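Local structure of superoxide dismutase (Acidilobus saccharovorans, 4FFK) at residues A[62-66]-A[67-71]. The protein is an iron-dependent superoxide dismutase that catalyses the conversion of superoxide into molecular oxygen and hydrogen peroxide. Residues are numbered along the deposited sequence; the frame is centred on the assembly and turned at random. Where two conformers were deposited one is given.
Sequences LEKYL and NGQLT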
ATOM      1  N   LEU A  62      11.994  15.968  11.687  1.00 31.47           N
ATOM      2  CA  LEU A  62      13.287  15.721  11.149  1.00 32.08           C
ATOM      3  C   LEU A  62      14.342  16.735  11.664  1.00 32.17           C
ATOM      4  O   LEU A  62      15.474  16.387  12.083  1.00 31.57           O
ATOM      5  CB  LEU A  62      13.184  15.941   9.652  1.00 32.27           C
ATOM      6  CG  LEU A  62      13.603  14.955   8.621  1.00 38.71           C
ATOM      7  CD1 LEU A  62      12.696  15.102   7.385  1.00 35.39           C
ATOM      8  CD2 LEU A  62      15.028  15.323   8.334  1.00 43.23           C
ATOM      9  N   GLU A  63      13.970  17.992  11.527  1.00 31.69           N
ATOM     10  CA  GLU A  63      14.808  19.086  11.970  1.00 33.74           C
ATOM     11  C   GLU A  63      15.160  18.970  13.438  1.00 33.29           C
ATOM     12  O   GLU A  63      16.353  19.104  13.796  1.00 35.92           O
ATOM     13  CB  GLU A  63      14.056  20.391  11.735  1.00 34.24           C
ATOM     14  CG  GLU A  63      14.889  21.619  11.861  1.00 36.67           C
ATOM     15  CD  GLU A  63      14.098  22.762  11.254  1.00 35.95           C
ATOM     16  OE1 GLU A  63      13.155  23.215  11.930  1.00 37.79           O
ATOM     17  OE2 GLU A  63      14.346  23.093  10.093  1.00 36.49           O
ATOM     18  N   LYS A  64      14.161  18.721  14.270  1.00 32.58           N
ATOM     19  CA  LYS A  64      14.307  18.658  15.720  1.00 33.18           C
ATOM     20  C   LYS A  64      15.247  17.487  16.085  1.00 34.62           C
ATOM     21  O   LYS A  64      16.240  17.634  16.828  1.00 33.27           O
ATOM     22  CB  LYS A  64      12.953  18.467  16.395  1.00 34.02           C
ATOM     23  CG  LYS A  64      12.074  19.779  16.480  1.00 35.10           C
ATOM     24  CD  LYS A  64      11.004  19.638  17.519  1.00 41.94           C
ATOM     25  CE  LYS A  64      10.515  21.018  17.929  1.00 46.49           C
ATOM     26  NZ  LYS A  64       9.404  20.948  18.938  1.00 47.95           N
ATOM     27  N   TYR A  65      14.965  16.339  15.481  1.00 32.54           N
ATOM     28  CA  TYR A  65      15.904  15.241  15.553  1.00 33.31           C
ATOM     29  C   TYR A  65      17.333  15.609  15.140  1.00 33.65           C
ATOM     30  O   TYR A  65      18.263  15.327  15.890  1.00 34.68           O
ATOM     31  CB  TYR A  65      15.403  14.086  14.700  1.00 32.28           C
ATOM     32  CG  TYR A  65      16.440  13.021  14.541  1.00 33.19           C
ATOM     33  CD1 TYR A  65      17.170  12.908  13.354  1.00 32.65           C
ATOM     34  CD2 TYR A  65      16.688  12.115  15.579  1.00 34.76           C
ATOM     35  CE1 TYR A  65      18.130  11.912  13.204  1.00 35.75           C
ATOM     36  CE2 TYR A  65      17.656  11.114  15.427  1.00 35.12           C
ATOM     37  CZ  TYR A  65      18.368  11.030  14.237  1.00 37.37           C
ATOM     38  OH  TYR A  65      19.324  10.029  14.039  1.00 38.35           O
ATOM     39  N   LEU A  66      17.509  16.221  13.980  1.00 33.89           N
ATOM     40  CA  LEU A  66      18.840  16.503  13.412  1.00 36.55           C
ATOM     41  C   LEU A  66      19.604  17.587  14.161  1.00 39.24           C
ATOM     42  O   LEU A  66      20.857  17.579  14.177  1.00 41.25           O
ATOM     43  CB  LEU A  66      18.730  16.935  11.973  1.00 35.86           C
ATOM     44  CG  LEU A  66      18.402  15.800  11.002  1.00 33.20           C
ATOM     45  CD1 LEU A  66      17.958  16.464   9.775  1.00 34.30           C
ATOM     46  CD2 LEU A  66      19.617  14.953  10.765  1.00 33.91           C
ATOM     47  N   ASN A  67      18.855  18.496  14.762  1.00 40.60           N
ATOM     48  CA  ASN A  67      19.453  19.568  15.556  1.00 42.82           C
ATOM     49  C   ASN A  67      19.503  19.188  17.029  1.00 44.42           C
ATOM     50  O   ASN A  67      19.867  20.004  17.878  1.00 45.24           O
ATOM     51  CB  ASN A  67      18.687  20.876  15.355  1.00 42.28           C
ATOM     52  CG  ASN A  67      18.875  21.455  13.965  1.00 41.10           C
ATOM     53  OD1 ASN A  67      19.907  21.279  13.315  1.00 38.84           O
ATOM     54  ND2 ASN A  67      17.868  22.168  13.506  1.00 42.08           N
ATOM     55  N   GLY A  68      19.121  17.957  17.337  1.00 44.97           N
ATOM     56  CA  GLY A  68      19.326  17.385  18.665  1.00 47.07           C
ATOM     57  C   GLY A  68      18.277  17.670  19.714  1.00 47.87           C
ATOM     58  O   GLY A  68      18.491  17.350  20.877  1.00 48.10           O
ATOM     59  N   GLN A  69      17.131  18.238  19.316  1.00 48.37           N
ATOM     60  CA  GLN A  69      16.016  18.475  20.234  1.00 48.81           C
ATOM     61  C   GLN A  69      15.158  17.237  20.498  1.00 48.29           C
ATOM     62  O   GLN A  69      14.585  17.090  21.572  1.00 49.10           O
ATOM     63  CB  GLN A  69      15.129  19.594  19.715  1.00 49.64           C
ATOM     64  CG  GLN A  69      15.863  20.871  19.338  1.00 52.64           C
ATOM     65  CD  GLN A  69      14.965  21.784  18.532  1.00 57.82           C
ATOM     66  OE1 GLN A  69      15.116  21.907  17.303  1.00 61.23           O
ATOM     67  NE2 GLN A  69      13.990  22.405  19.211  1.00 57.75           N
ATOM     68  N   LEU A  70      15.038  16.367  19.503  1.00 47.56           N
ATOM     69  CA  LEU A  70      14.490  15.031  19.599  0.50 47.07           C
ATOM     70  C   LEU A  70      15.640  14.069  19.559  0.50 45.99           C
ATOM     71  O   LEU A  70      16.513  14.101  18.691  0.50 45.16           O
ATOM     72  CB  LEU A  70      13.599  14.668  18.413  1.00 47.15           C
ATOM     73  CG  LEU A  70      12.335  15.441  18.049  1.00 48.84           C
ATOM     74  CD1 LEU A  70      11.617  14.681  16.861  1.00 47.56           C
ATOM     75  CD2 LEU A  70      11.394  15.662  19.253  1.00 49.25           C
ATOM     76  N   THR A  71      15.577  13.166  20.502  0.50 45.83           N
ATOM     77  CA  THR A  71      16.612  12.218  20.732  0.50 45.97           C
ATOM     78  C   THR A  71      16.526  11.130  19.641  1.00 45.06           C
ATOM     79  O   THR A  71      17.474  10.895  18.865  1.00 45.17           O
ATOM     80  CB  THR A  71      16.409  11.718  22.185  1.00 46.58           C
ATOM     81  OG1 THR A  71      17.322  10.651  22.484  1.00 49.02           O
ATOM     82  CG2 THR A  71      14.950  11.231  22.434  1.00 47.95           C
TER
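Leu-70 folds back against the last turn of the helix; in the conformer given, its CG lies 3.5 Å from Lys-64 CB and its CB 4.2 Å from Tyr-65 CB, so the chain leaving the helix covers the turn it has just completed. The reversal is a Schellman motif: Gly-68, with phi at 85°, turns the backbone and donates through N to Tyr-65 O. Lys-64 O then takes two amides on one face of its carbonyl plane, Gln-69 N at 2.7 Å through a rather bent bond and Leu-70 N at 3.2 Å through a nearly straight one. That second donor stands well above the plane instead of on a lone pair.

Gln-69 passes at a slant over Lys-64, its amide against the aliphatic part of that chain, OE1 3.8 Å from Lys-64 CG. Tyr-65 leaves on another side of the helix. A chi1 of 170° swings the Tyr-65 ring away from its own amide nitrogen, and its edge meets Thr-71 O, 3.4 Å from CE2, while Tyr-65 CA directs a nearly straight C-H contact at Leu-70 O.

At the end of the helix, Asn-67 N closes the last regular helical bond, to Glu-63 O one turn earlier, and Asn-67 ND2 rests 3.4 Å from Glu-63 CG. The Glu-63 carboxylate and Asn-67 amide lie nearly parallel, 16° apart, but the touch is made through that CG and not face to face. Each is held from the N-terminal arm: Glu-63 by a salt bridge to Arg-18 and a hydrogen bond from Leu-16 N, Asn-67 OD1 by Val-14 N.

This turn ends helix 37-66 and starts the loop to helix 75-97, at the outer tip of the alpha-hairpin characteristic of iron/manganese superoxide dismutases, where Leu-66 packs on Phe-120 of the second subunit and its carbonyl accepts from Lys-126 of that chain.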